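Local coordinates for heme peroxidase (Bacteroides thetaiotaomicron, PDB 2GVK), which probably uses heme and hydrogen peroxide to oxidise dyes and other organic substrates, as dye-decolorizing peroxidases do, at residues A152-V157 with H195-W200; P228-N233 with A286-R291; L242-A247 with F270-R275. All blocks are in the same frame, centred on the assembly; numbering follows the deposited sequence. Where two conformers were deposited one is given.

Contact 1: A152-V157 with H195-W200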
ATOM      1  N   ALA A 152      14.428 -13.965  13.128  1.00 13.63           N
ATOM      2  CA  ALA A 152      15.825 -14.184  12.941  1.00 13.66           C
ATOM      3  C   ALA A 152      15.992 -15.360  11.961  1.00 13.33           C
ATOM      4  O   ALA A 152      15.046 -16.102  11.698  1.00 13.54           O
ATOM      5  CB  ALA A 152      16.510 -14.484  14.268  1.00 13.66           C
ATOM      6  N   ILE A 153      17.178 -15.523  11.444  1.00 13.35           N
ATOM      7  CA  ILE A 153      17.409 -16.486  10.388  1.00 13.64           C
ATOM      8  C   ILE A 153      17.236 -17.947  10.904  1.00 14.05           C
ATOM      9  O   ILE A 153      17.021 -18.873  10.115  1.00 14.36           O
ATOM     10  CB  ILE A 153      18.803 -16.254   9.760  1.00 13.65           C
ATOM     11  CG1 ILE A 153      18.867 -16.818   8.326  1.00 14.53           C
ATOM     12  CG2 ILE A 153      19.892 -16.818  10.645  1.00 15.15           C
ATOM     13  CD1 ILE A 153      20.047 -16.304   7.548  1.00 14.41           C
ATOM     14  N   ILE A 154      17.280 -18.117  12.227  1.00 13.98           N
ATOM     15  CA  ILE A 154      17.012 -19.428  12.872  1.00 14.15           C
ATOM     16  C   ILE A 154      15.489 -19.731  13.002  1.00 14.30           C
ATOM     17  O   ILE A 154      15.103 -20.739  13.580  1.00 14.81           O
ATOM     18  CB  ILE A 154      17.666 -19.508  14.267  1.00 14.59           C
ATOM     19  CG1 ILE A 154      17.251 -18.278  15.102  1.00 17.19           C
ATOM     20  CG2 ILE A 154      19.143 -19.592  14.124  1.00 14.96           C
ATOM     21  CD1 ILE A 154      17.296 -18.490  16.537  1.00 21.75           C
ATOM     22  N   GLY A 155      14.648 -18.826  12.506  1.00 13.87           N
ATOM     23  CA  GLY A 155      13.211 -19.096  12.355  1.00 13.83           C
ATOM     24  C   GLY A 155      12.359 -18.741  13.530  1.00 13.71           C
ATOM     25  O   GLY A 155      11.221 -19.176  13.622  1.00 14.32           O
ATOM     26  N   PHE A 156      12.929 -17.985  14.461  1.00 13.20           N
ATOM     27  CA  PHE A 156      12.221 -17.495  15.617  1.00 13.41           C
ATOM     28  C   PHE A 156      12.138 -15.993  15.517  1.00 13.89           C
ATOM     29  O   PHE A 156      13.086 -15.346  15.152  1.00 14.34           O
ATOM     30  CB  PHE A 156      12.981 -17.857  16.900  1.00 13.16           C
ATOM     31  CG  PHE A 156      12.732 -19.241  17.378  1.00 12.33           C
ATOM     32  CD1 PHE A 156      13.310 -20.335  16.734  1.00 12.02           C
ATOM     33  CD2 PHE A 156      11.946 -19.472  18.490  1.00 12.37           C
ATOM     34  CE1 PHE A 156      13.098 -21.614  17.195  1.00 10.57           C
ATOM     35  CE2 PHE A 156      11.750 -20.751  18.957  1.00 12.24           C
ATOM     36  CZ  PHE A 156      12.296 -21.825  18.287  1.00 11.81           C
ATOM     37  N   VAL A 157      11.000 -15.443  15.880  1.00 14.65           N
ATOM     38  CA  VAL A 157      10.850 -14.002  15.939  1.00 15.14           C
ATOM     39  C   VAL A 157      11.843 -13.434  16.912  1.00 15.93           C
ATOM     40  O   VAL A 157      12.075 -13.998  17.997  1.00 16.30           O
ATOM     41  CB  VAL A 157       9.416 -13.613  16.371  1.00 14.79           C
ATOM     42  CG1 VAL A 157       9.334 -12.113  16.746  1.00 16.69           C
ATOM     43  CG2 VAL A 157       8.413 -13.981  15.265  1.00 16.40           C
ATOM     44  N   HIS A 195      26.003 -19.230  11.660  1.00 12.52           N
ATOM     45  CA  HIS A 195      25.239 -20.330  12.245  1.00 12.85           C
ATOM     46  C   HIS A 195      25.590 -21.656  11.661  1.00 13.35           C
ATOM     47  O   HIS A 195      25.974 -21.757  10.475  1.00 13.96           O
ATOM     48  CB  HIS A 195      23.753 -20.093  12.056  1.00 12.86           C
ATOM     49  CG  HIS A 195      23.253 -18.894  12.756  1.00 14.20           C
ATOM     50  ND1 HIS A 195      23.270 -18.775  14.134  1.00 14.56           N
ATOM     51  CD2 HIS A 195      22.768 -17.721  12.282  1.00 15.12           C
ATOM     52  CE1 HIS A 195      22.782 -17.598  14.471  1.00 14.33           C
ATOM     53  NE2 HIS A 195      22.488 -16.933  13.369  1.00 15.09           N
ATOM     54  N   ASP A 196      25.489 -22.693  12.503  1.00 12.75           N
ATOM     55  CA  ASP A 196      25.536 -24.080  12.063  1.00 12.86           C
ATOM     56  C   ASP A 196      24.096 -24.489  11.816  1.00 13.05           C
ATOM     57  O   ASP A 196      23.423 -25.029  12.691  1.00 12.77           O
ATOM     58  CB  ASP A 196      26.179 -24.947  13.142  1.00 12.86           C
ATOM     59  CG  ASP A 196      26.382 -26.394  12.704  1.00 15.71           C
ATOM     60  OD1 ASP A 196      25.791 -26.819  11.669  1.00 14.73           O
ATOM     61  OD2 ASP A 196      27.111 -27.129  13.432  1.00 17.99           O
HETATM   62  N   MSE A 197      23.606 -24.168  10.621  1.00 13.55           N
HETATM   63  CA  MSE A 197      22.186 -24.403  10.281  0.50 13.90           C
HETATM   64  C   MSE A 197      21.840 -25.862  10.159  1.00 13.97           C
HETATM   65  O   MSE A 197      20.731 -26.254  10.442  1.00 14.08           O
HETATM   66  CB  MSE A 197      21.817 -23.681   8.991  0.50 14.28           C
HETATM   67  CG  MSE A 197      21.876 -22.230   9.108  0.50 14.22           C
HETATM   68 SE   MSE A 197      20.701 -21.531  10.520  0.35 19.78          SE
HETATM   69  CE  MSE A 197      19.039 -21.473   9.521  0.50 20.20           C
ATOM     70  N   VAL A 198      22.793 -26.683   9.770  1.00 13.96           N
ATOM     71  CA  VAL A 198      22.531 -28.101   9.662  1.00 14.20           C
ATOM     72  C   VAL A 198      22.246 -28.696  11.047  1.00 14.23           C
ATOM     73  O   VAL A 198      21.237 -29.362  11.245  1.00 14.52           O
ATOM     74  CB  VAL A 198      23.701 -28.841   8.970  1.00 14.24           C
ATOM     75  CG1 VAL A 198      23.516 -30.320   9.068  1.00 16.13           C
ATOM     76  CG2 VAL A 198      23.797 -28.398   7.511  1.00 16.46           C
ATOM     77  N   ALA A 199      23.067 -28.346  12.026  1.00 14.05           N
ATOM     78  CA  ALA A 199      22.852 -28.817  13.387  1.00 13.96           C
ATOM     79  C   ALA A 199      21.550 -28.246  13.974  1.00 13.66           C
ATOM     80  O   ALA A 199      20.826 -28.944  14.672  1.00 14.00           O
ATOM     81  CB  ALA A 199      23.999 -28.450  14.236  1.00 14.12           C
ATOM     82  N   TRP A 200      21.286 -26.960  13.712  1.00 13.37           N
ATOM     83  CA  TRP A 200      20.082 -26.300  14.218  1.00 13.21           C
ATOM     84  C   TRP A 200      18.823 -26.951  13.678  1.00 13.71           C
ATOM     85  O   TRP A 200      17.888 -27.229  14.424  1.00 13.70           O
ATOM     86  CB  TRP A 200      20.102 -24.825  13.841  1.00 12.88           C
ATOM     87  CG  TRP A 200      18.893 -24.075  14.253  1.00 12.13           C
ATOM     88  CD1 TRP A 200      17.941 -23.558  13.439  1.00 11.70           C
ATOM     89  CD2 TRP A 200      18.496 -23.742  15.602  1.00 11.26           C
ATOM     90  NE1 TRP A 200      16.968 -22.952  14.176  1.00 13.29           N
ATOM     91  CE2 TRP A 200      17.299 -23.022  15.510  1.00 11.85           C
ATOM     92  CE3 TRP A 200      19.041 -23.997  16.873  1.00 13.18           C
ATOM     93  CZ2 TRP A 200      16.636 -22.518  16.641  1.00 11.60           C
ATOM     94  CZ3 TRP A 200      18.379 -23.497  17.996  1.00 11.75           C
ATOM     95  CH2 TRP A 200      17.183 -22.789  17.870  1.00 12.70           C
TER
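Ile154 sits between two aromatic side chains, the indole of Trp200 and the imidazole of His195, and most of what joins 152-157 to 195-200 can be read by following it outward. Its CB lies over the indole face, off toward the rim, with CB 3.5 Å from Trp200 NE1. From CB the CG2 methyl works in two directions at once: it stands 4.1 Å from the centroid of the five-membered ring of Trp200 and 4.2 Å from that of His195, over a face in each case, so one methyl makes two CH-pi contacts. The other branch is turned into the crowded position, with CG1 between the backbone N and the carbonyl carbon (chi1 52°). That sends CD1 along the indole, where Ile154 CD1 comes within 4.1 Å of Trp200 CZ2, and the same side chain also touches Ile212 on helix 205-212.

The backbone of Ile154 takes part too. Trp200 NE1 donates to Ile154 O over 3.0 Å, landing on a lone pair in the carbonyl plane, though the N-H is bent to 145°. This bond fixes the indole against the turn. Beyond it, Phe156 CE1 meets Trp200 CZ2 at 3.7 Å, at the edge of the indole. Ile153 contributes its CG2, 3.4 Å from His195 CD2, while the imidazole has its main polar partner in Thr261.

Ala152 to Gly155 form a type I beta turn, and the positive phi of Gly155 carries the chain out of it. Gly155 is also the first glycine of a GXXDG sequence, the signature of DyP-type peroxidases, so the contact seats the start of that motif and the residues just before it on the short helix following strand 186-195.

Contact 2: P228-N233 with A286-R291. With EDO (1,2-ethanediol), chain H.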
ATOM      1  N   PRO A 228      14.646 -23.166  30.400  1.00 15.82           N
ATOM      2  CA  PRO A 228      15.949 -23.485  31.000  1.00 15.12           C
ATOM      3  C   PRO A 228      16.757 -22.241  31.316  1.00 14.35           C
ATOM      4  O   PRO A 228      16.605 -21.201  30.648  1.00 13.99           O
ATOM      5  CB  PRO A 228      16.648 -24.304  29.919  1.00 15.24           C
ATOM      6  CG  PRO A 228      15.589 -24.601  28.884  1.00 16.22           C
ATOM      7  CD  PRO A 228      14.572 -23.577  28.991  1.00 15.81           C
ATOM      8  N   GLY A 229      17.644 -22.351  32.302  1.00 13.81           N
ATOM      9  CA  GLY A 229      18.452 -21.237  32.721  1.00 13.33           C
ATOM     10  C   GLY A 229      19.477 -20.798  31.709  1.00 12.79           C
ATOM     11  O   GLY A 229      20.045 -19.704  31.835  1.00 13.24           O
ATOM     12  N   ASN A 230      19.739 -21.646  30.706  1.00 11.92           N
ATOM     13  CA  ASN A 230      20.723 -21.302  29.643  1.00 11.32           C
ATOM     14  C   ASN A 230      20.062 -20.913  28.308  1.00 11.30           C
ATOM     15  O   ASN A 230      20.741 -20.767  27.289  1.00 11.19           O
ATOM     16  CB  ASN A 230      21.734 -22.433  29.428  1.00 11.17           C
ATOM     17  CG  ASN A 230      21.085 -23.744  29.010  1.00 12.30           C
ATOM     18  OD1 ASN A 230      19.863 -23.883  29.008  1.00 13.45           O
ATOM     19  ND2 ASN A 230      21.905 -24.699  28.640  1.00 14.44           N
ATOM     20  N   ALA A 231      18.752 -20.709  28.335  1.00 11.53           N
ATOM     21  CA  ALA A 231      18.024 -20.209  27.152  1.00 11.78           C
ATOM     22  C   ALA A 231      18.527 -18.829  26.790  1.00 12.23           C
ATOM     23  O   ALA A 231      18.905 -18.044  27.668  1.00 12.41           O
ATOM     24  CB  ALA A 231      16.539 -20.176  27.419  1.00 11.94           C
ATOM     25  N   HIS A 232      18.546 -18.537  25.509  1.00 12.48           N
ATOM     26  CA  HIS A 232      19.049 -17.263  25.013  1.00 13.07           C
ATOM     27  C   HIS A 232      18.362 -16.076  25.674  1.00 14.32           C
ATOM     28  O   HIS A 232      19.014 -15.113  26.049  1.00 14.57           O
ATOM     29  CB  HIS A 232      18.866 -17.189  23.500  1.00 12.97           C
ATOM     30  CG  HIS A 232      19.339 -15.913  22.902  1.00 13.11           C
ATOM     31  ND1 HIS A 232      20.668 -15.550  22.878  1.00 16.88           N
ATOM     32  CD2 HIS A 232      18.669 -14.937  22.238  1.00 17.43           C
ATOM     33  CE1 HIS A 232      20.791 -14.391  22.260  1.00 19.17           C
ATOM     34  NE2 HIS A 232      19.591 -13.996  21.868  1.00 17.85           N
ATOM     35  N   ASN A 233      17.051 -16.134  25.805  1.00 15.55           N
ATOM     36  CA  ASN A 233      16.330 -15.003  26.378  1.00 16.85           C
ATOM     37  C   ASN A 233      16.417 -14.968  27.908  1.00 17.28           C
ATOM     38  O   ASN A 233      16.148 -13.954  28.510  1.00 18.08           O
ATOM     39  CB  ASN A 233      14.907 -14.976  25.923  1.00 17.28           C
ATOM     40  CG  ASN A 233      14.039 -15.802  26.730  1.00 21.02           C
ATOM     41  OD1 ASN A 233      14.450 -16.831  27.257  1.00 24.15           O
ATOM     42  ND2 ASN A 233      12.796 -15.368  26.880  1.00 27.63           N
ATOM     43  N   ALA A 286      29.269 -19.106  36.190  1.00 10.70           N
ATOM     44  CA  ALA A 286      30.241 -19.544  35.182  1.00 11.02           C
ATOM     45  C   ALA A 286      29.882 -20.931  34.659  1.00 11.05           C
ATOM     46  O   ALA A 286      29.642 -21.858  35.437  1.00 11.10           O
ATOM     47  CB  ALA A 286      31.597 -19.547  35.747  1.00 11.48           C
ATOM     48  N   GLY A 287      29.846 -21.060  33.342  1.00 11.25           N
ATOM     49  CA  GLY A 287      29.481 -22.323  32.705  1.00 11.66           C
ATOM     50  C   GLY A 287      28.057 -22.342  32.204  1.00 12.02           C
ATOM     51  O   GLY A 287      27.720 -23.133  31.341  1.00 12.62           O
ATOM     52  N   ASN A 288      27.209 -21.447  32.736  1.00 12.05           N
ATOM     53  CA  ASN A 288      25.809 -21.354  32.312  1.00 12.14           C
ATOM     54  C   ASN A 288      25.679 -20.501  31.047  1.00 12.61           C
ATOM     55  O   ASN A 288      25.016 -19.456  31.045  1.00 12.90           O
ATOM     56  CB  ASN A 288      24.933 -20.773  33.436  1.00 12.00           C
ATOM     57  CG  ASN A 288      23.452 -20.763  33.074  1.00 12.81           C
ATOM     58  OD1 ASN A 288      22.958 -21.693  32.442  1.00 15.20           O
ATOM     59  ND2 ASN A 288      22.759 -19.699  33.432  1.00 11.15           N
ATOM     60  N   THR A 289      26.360 -20.929  29.998  1.00 12.83           N
ATOM     61  CA  THR A 289      26.479 -20.134  28.784  1.00 13.15           C
ATOM     62  C   THR A 289      25.195 -20.194  27.926  1.00 12.96           C
ATOM     63  O   THR A 289      24.375 -21.120  28.064  1.00 12.88           O
ATOM     64  CB  THR A 289      27.679 -20.593  27.947  1.00 13.64           C
ATOM     65  OG1 THR A 289      27.619 -22.012  27.747  1.00 15.37           O
ATOM     66  CG2 THR A 289      28.987 -20.244  28.655  1.00 15.27           C
ATOM     67  N   ASP A 290      25.027 -19.186  27.079  1.00 12.60           N
ATOM     68  CA  ASP A 290      23.922 -19.139  26.117  1.00 13.05           C
ATOM     69  C   ASP A 290      23.931 -20.394  25.230  1.00 12.99           C
ATOM     70  O   ASP A 290      24.899 -20.662  24.494  1.00 12.90           O
ATOM     71  CB  ASP A 290      24.070 -17.882  25.244  1.00 13.44           C
ATOM     72  CG  ASP A 290      22.846 -17.595  24.403  1.00 15.48           C
ATOM     73  OD1 ASP A 290      22.004 -18.494  24.216  1.00 12.58           O
ATOM     74  OD2 ASP A 290      22.747 -16.456  23.897  1.00 17.80           O
ATOM     75  N   ARG A 291      22.882 -21.177  25.314  1.00 13.03           N
ATOM     76  CA  ARG A 291      22.781 -22.398  24.534  0.50 12.89           C
ATOM     77  C   ARG A 291      22.802 -22.109  23.018  1.00 12.80           C
ATOM     78  O   ARG A 291      23.238 -22.926  22.238  1.00 12.72           O
ATOM     79  CB  ARG A 291      21.514 -23.139  24.913  0.50 12.92           C
ATOM     80  CG  ARG A 291      21.249 -24.332  24.123  0.50 14.17           C
ATOM     81  CD  ARG A 291      21.962 -25.573  24.638  0.50 15.32           C
ATOM     82  NE  ARG A 291      21.304 -26.738  24.089  0.50 14.03           N
ATOM     83  CZ  ARG A 291      21.755 -27.462  23.080  0.50 14.53           C
ATOM     84  NH1 ARG A 291      22.975 -27.285  22.617  0.50 13.07           N
ATOM     85  NH2 ARG A 291      20.994 -28.437  22.584  0.50 16.04           N
TER
HETATM   86  C1  EDO H 323      22.814 -10.929  21.741  1.00 38.43           C
HETATM   87  O1  EDO H 323      24.217 -10.836  21.356  1.00 41.46           O
HETATM   88  C2  EDO H 323      21.947 -11.437  20.563  1.00 36.19           C
HETATM   89  O2  EDO H 323      20.549 -11.001  20.734  1.00 31.34           O
HETATM   90  O   HOH W   1      24.637 -23.813  28.488  1.00 28.03           O
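His232 and Asp290 form the tight end of this contact. His232 CG lies opposite the backbone N (chi1 179°), and the ring is turned so that ND1 faces the acid. The imidazole ND1 donates to the carboxylate over a very short 2.5 Å to Asp290 OD2, at 162°, with the two planes only 24° apart, so the acid meets the ring at its edge and restrains its rotation. The other oxygen, Asp290 OD1, takes the backbone N-H of Leu292, which holds the carboxylate in turn. A histidine backed by an acid is consistent with the proximal heme ligand of DyP-type peroxidases. Across the ring, NE2 makes a weak bond of 3.3 Å from His232 NE2 to O2 of an ethanediol molecule.

Two residues back along the chain, Asn230 O accepts a nearly straight backbone bond from Arg291 N, 2.9 Å long. Asn230 CB is pressed close to two oxygens, 3.2 Å from Thr289 O and 3.3 Å from Asn288 OD1. Asn288 ND2 reaches Gly229 O at 3.1 Å, coming from well above the carbonyl plane, and the same amide nitrogen also donates to Ser284 O.

Toward solvent the grip slackens. The amide of Asn230 is tied back through a water: Asn230 ND2 donates to it at 2.9 Å, and the water in turn donates a hydrogen bond to Thr289 O.

The contact joins the start of helix 232-235 to the loop between helix 270-281 and strand 296-306. Backbone bonds run from His232 to Val211 and from Asn233 to Ile212, at the end of helix 205-212, and from Asp290 to Met280 on helix 270-281.

Contact 3: L242-A247 with F270-R275. With EDO (1,2-ethanediol), chain H.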
ATOM      1  N   LEU A 242      17.620  -3.299  33.157  1.00 18.06           N
ATOM      2  CA  LEU A 242      18.749  -2.892  32.367  1.00 16.49           C
ATOM      3  C   LEU A 242      18.582  -3.529  30.988  1.00 15.04           C
ATOM      4  O   LEU A 242      18.536  -4.749  30.868  1.00 14.90           O
ATOM      5  CB  LEU A 242      20.026  -3.359  33.002  1.00 16.37           C
ATOM      6  CG  LEU A 242      20.337  -2.739  34.367  1.00 17.29           C
ATOM      7  CD1 LEU A 242      21.519  -3.419  34.978  1.00 18.68           C
ATOM      8  CD2 LEU A 242      20.579  -1.252  34.240  1.00 20.23           C
ATOM      9  N   LYS A 243      18.456  -2.698  29.970  1.00 14.09           N
ATOM     10  CA  LYS A 243      18.088  -3.164  28.640  1.00 13.31           C
ATOM     11  C   LYS A 243      18.801  -2.398  27.593  1.00 13.08           C
ATOM     12  O   LYS A 243      19.237  -1.259  27.825  1.00 12.94           O
ATOM     13  CB  LYS A 243      16.574  -2.998  28.423  1.00 13.11           C
ATOM     14  CG  LYS A 243      15.747  -3.638  29.482  1.00 15.22           C
ATOM     15  CD  LYS A 243      14.271  -3.589  29.171  1.00 17.25           C
ATOM     16  CE  LYS A 243      13.464  -4.366  30.222  1.00 18.87           C
ATOM     17  NZ  LYS A 243      12.024  -4.354  29.941  1.00 19.88           N
ATOM     18  N   ILE A 244      18.921  -3.013  26.419  1.00 13.09           N
ATOM     19  CA  ILE A 244      19.415  -2.345  25.249  1.00 13.15           C
ATOM     20  C   ILE A 244      18.389  -2.513  24.109  1.00 13.14           C
ATOM     21  O   ILE A 244      17.369  -3.190  24.272  1.00 12.81           O
ATOM     22  CB  ILE A 244      20.787  -2.897  24.818  1.00 13.41           C
ATOM     23  CG1 ILE A 244      20.648  -4.306  24.206  1.00 14.83           C
ATOM     24  CG2 ILE A 244      21.737  -2.901  26.008  1.00 13.82           C
ATOM     25  CD1 ILE A 244      21.966  -4.889  23.669  1.00 16.35           C
ATOM     26  N   VAL A 245      18.642  -1.843  22.992  1.00 13.34           N
ATOM     27  CA  VAL A 245      17.778  -1.943  21.816  1.00 13.92           C
ATOM     28  C   VAL A 245      18.545  -2.698  20.757  1.00 14.90           C
ATOM     29  O   VAL A 245      19.565  -2.240  20.292  1.00 14.20           O
ATOM     30  CB  VAL A 245      17.390  -0.560  21.294  1.00 13.72           C
ATOM     31  CG1 VAL A 245      16.622  -0.667  19.961  1.00 14.27           C
ATOM     32  CG2 VAL A 245      16.583   0.179  22.338  1.00 14.94           C
ATOM     33  N   ARG A 246      18.040  -3.870  20.387  1.00 16.67           N
ATOM     34  CA  ARG A 246      18.812  -4.823  19.600  1.00 19.24           C
ATOM     35  C   ARG A 246      18.157  -5.071  18.246  1.00 21.19           C
ATOM     36  O   ARG A 246      16.932  -5.148  18.143  1.00 21.98           O
ATOM     37  CB  ARG A 246      18.968  -6.142  20.359  1.00 19.75           C
ATOM     38  CG  ARG A 246      19.649  -6.004  21.710  1.00 24.06           C
ATOM     39  CD  ARG A 246      19.930  -7.328  22.402  1.00 27.49           C
ATOM     40  NE  ARG A 246      18.872  -7.690  23.342  1.00 28.47           N
ATOM     41  CZ  ARG A 246      18.639  -8.925  23.763  1.00 31.52           C
ATOM     42  NH1 ARG A 246      19.390  -9.929  23.327  1.00 31.59           N
ATOM     43  NH2 ARG A 246      17.655  -9.161  24.619  1.00 34.47           N
ATOM     44  N   ALA A 247      18.976  -5.254  17.215  1.00 22.15           N
ATOM     45  CA  ALA A 247      18.615  -6.130  16.095  1.00 23.05           C
ATOM     46  C   ALA A 247      19.436  -7.418  16.039  1.00 23.47           C
ATOM     47  O   ALA A 247      20.557  -7.483  16.545  1.00 23.24           O
ATOM     48  CB  ALA A 247      18.701  -5.381  14.778  1.00 22.90           C
ATOM     49  N   PHE A 270      27.304   1.023  27.776  1.00 11.62           N
ATOM     50  CA  PHE A 270      27.876  -0.203  27.251  1.00 11.58           C
ATOM     51  C   PHE A 270      28.006  -1.304  28.334  1.00 11.53           C
ATOM     52  O   PHE A 270      28.021  -2.469  28.018  1.00 11.72           O
ATOM     53  CB  PHE A 270      29.228   0.059  26.583  1.00 11.74           C
ATOM     54  CG  PHE A 270      29.839  -1.175  25.953  1.00 11.23           C
ATOM     55  CD1 PHE A 270      29.138  -1.899  24.969  1.00 11.44           C
ATOM     56  CD2 PHE A 270      31.079  -1.637  26.359  1.00 14.17           C
ATOM     57  CE1 PHE A 270      29.686  -3.033  24.404  1.00 12.09           C
ATOM     58  CE2 PHE A 270      31.630  -2.766  25.791  1.00 13.35           C
ATOM     59  CZ  PHE A 270      30.931  -3.469  24.803  1.00 13.89           C
ATOM     60  N   SER A 271      28.025  -0.895  29.606  1.00 11.13           N
ATOM     61  CA  SER A 271      28.103  -1.846  30.722  1.00 10.87           C
ATOM     62  C   SER A 271      26.963  -2.881  30.670  1.00 10.71           C
ATOM     63  O   SER A 271      27.152  -4.019  31.037  1.00 10.57           O
ATOM     64  CB  SER A 271      28.123  -1.106  32.084  1.00 10.63           C
ATOM     65  OG  SER A 271      26.918  -0.424  32.348  1.00 10.86           O
ATOM     66  N   THR A 272      25.809  -2.488  30.175  1.00 10.83           N
ATOM     67  CA  THR A 272      24.695  -3.422  30.060  1.00 10.84           C
ATOM     68  C   THR A 272      24.984  -4.458  28.983  1.00 10.97           C
ATOM     69  O   THR A 272      24.812  -5.676  29.191  1.00 10.95           O
ATOM     70  CB  THR A 272      23.385  -2.685  29.763  1.00 11.00           C
ATOM     71  OG1 THR A 272      23.017  -1.889  30.906  1.00 12.59           O
ATOM     72  CG2 THR A 272      22.259  -3.657  29.462  1.00 12.29           C
ATOM     73  N   THR A 273      25.420  -3.981  27.832  1.00 11.21           N
ATOM     74  CA  THR A 273      25.764  -4.866  26.733  1.00 11.38           C
ATOM     75  C   THR A 273      26.878  -5.814  27.153  1.00 11.64           C
ATOM     76  O   THR A 273      26.808  -7.019  26.895  1.00 11.58           O
ATOM     77  CB  THR A 273      26.216  -4.064  25.497  1.00 11.27           C
ATOM     78  OG1 THR A 273      25.259  -3.036  25.235  1.00 11.01           O
ATOM     79  CG2 THR A 273      26.355  -4.985  24.273  1.00 11.13           C
ATOM     80  N   ARG A 274      27.858  -5.288  27.862  1.00 12.04           N
ATOM     81  CA  ARG A 274      28.984  -6.106  28.264  0.70 12.41           C
ATOM     82  C   ARG A 274      28.552  -7.162  29.279  1.00 12.01           C
ATOM     83  O   ARG A 274      28.977  -8.300  29.192  1.00 12.28           O
ATOM     84  CB  ARG A 274      30.149  -5.275  28.812  0.70 12.79           C
ATOM     85  CG  ARG A 274      31.392  -6.150  29.013  0.70 17.43           C
ATOM     86  CD  ARG A 274      32.624  -5.414  29.469  0.70 22.48           C
ATOM     87  NE  ARG A 274      33.631  -6.389  29.920  0.70 25.64           N
ATOM     88  CZ  ARG A 274      34.453  -7.072  29.112  0.70 26.33           C
ATOM     89  NH1 ARG A 274      34.471  -6.842  27.808  0.70 24.49           N
ATOM     90  NH2 ARG A 274      35.300  -7.957  29.631  0.70 28.23           N
ATOM     91  N   ARG A 275      27.634  -6.812  30.175  1.00 11.84           N
ATOM     92  CA  ARG A 275      27.129  -7.786  31.140  1.00 11.97           C
ATOM     93  C   ARG A 275      26.357  -8.910  30.448  1.00 11.99           C
ATOM     94  O   ARG A 275      26.472 -10.080  30.820  1.00 11.83           O
ATOM     95  CB  ARG A 275      26.250  -7.106  32.191  1.00 11.88           C
ATOM     96  CG  ARG A 275      25.558  -8.073  33.147  1.00 14.75           C
ATOM     97  CD  ARG A 275      25.502  -7.594  34.593  1.00 17.87           C
ATOM     98  NE  ARG A 275      26.821  -7.257  35.116  1.00 16.37           N
ATOM     99  CZ  ARG A 275      27.057  -6.933  36.381  1.00 15.32           C
ATOM    100  NH1 ARG A 275      26.060  -6.896  37.255  1.00 15.56           N
ATOM    101  NH2 ARG A 275      28.289  -6.639  36.777  1.00 14.85           N
TER
HETATM  102  C1  EDO H 323      22.814 -10.929  21.741  1.00 38.43           C
HETATM  103  O1  EDO H 323      24.217 -10.836  21.356  1.00 41.46           O
HETATM  104  C2  EDO H 323      21.947 -11.437  20.563  1.00 36.19           C
HETATM  105  O2  EDO H 323      20.549 -11.001  20.734  1.00 31.34           O
HETATM  106  O   HOH W   2      20.772  -0.449  30.770  1.00 21.78           O
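The chain at Leu242 comes closest to the helix at Thr272, with CA atoms 6.4 Å apart, and Ile244 follows opposite Thr273 at a CA separation of 7.0 Å, with no direct hydrogen bond between the two segments. Side chains do the touching. The branch methyl Ile244 CG2 meets Thr272 CG2 at 3.6 Å, the two side chains sliding past each other in opposite directions. It is equally near Thr273 OG1, again 3.6 Å, but here Ile244 and Thr273 cross at about a right angle.

Thr272 is turned with its methyl anti to the backbone N and OG1 anti to the carbonyl carbon (chi1 -67°). The methyl therefore faces Ile244, while the hydroxyl flanks Leu242, 3.9 Å from Thr272 OG1 to Leu242 CB. That hydroxyl also bonds a water 2.7 Å from OG1, and the water weakly accepts from Lys243 N, bridging the segments.

Once the strand has begun, Arg246 bends at chi3 and brings NH1 to ethanediol O2, a weak bond of 3.0 Å at the edge of the guanidinium; NH2 forms a long, weak ion pair with Glu161. Putting a leucine in place of Arg246 would probably leave the diol oxygen without this donor and Glu161 without its distant positive partner.

Within this chain, strand 245-253 is an outermost strand of the large antiparallel sheet and pairs with 258-267 through Val245 with Tyr266 and Ala247 with Ile264. Helix 270-281 follows soon after that neighbour in the chain and packs over the pair, Ile244 and Thr273 both touching Ala267, while Val245 meets helix 169-173.

Overall arrangement
All three contacts belong to the C-terminal DyP family region. Contacts 2 and 3 are the closest, about 4 Å apart at their nearest atoms though their centres are 17 Å apart, and a single ethanediol joins them: it bonds weakly to His232 and to Arg246, and also to Asn248. In DyP-type peroxidases a histidine and an arginine face each other across the heme, so the diol, probably from the crystallisation liquor, may mark the heme pocket; no heme is modelled. Contact 1 lies about 6 Å from contact 2 and 8 Å from contact 3 by nearest atoms; helix 205-212 touches both contact 1 and contact 2. The sodium site at Pro36 and Asp37 lies outside all three.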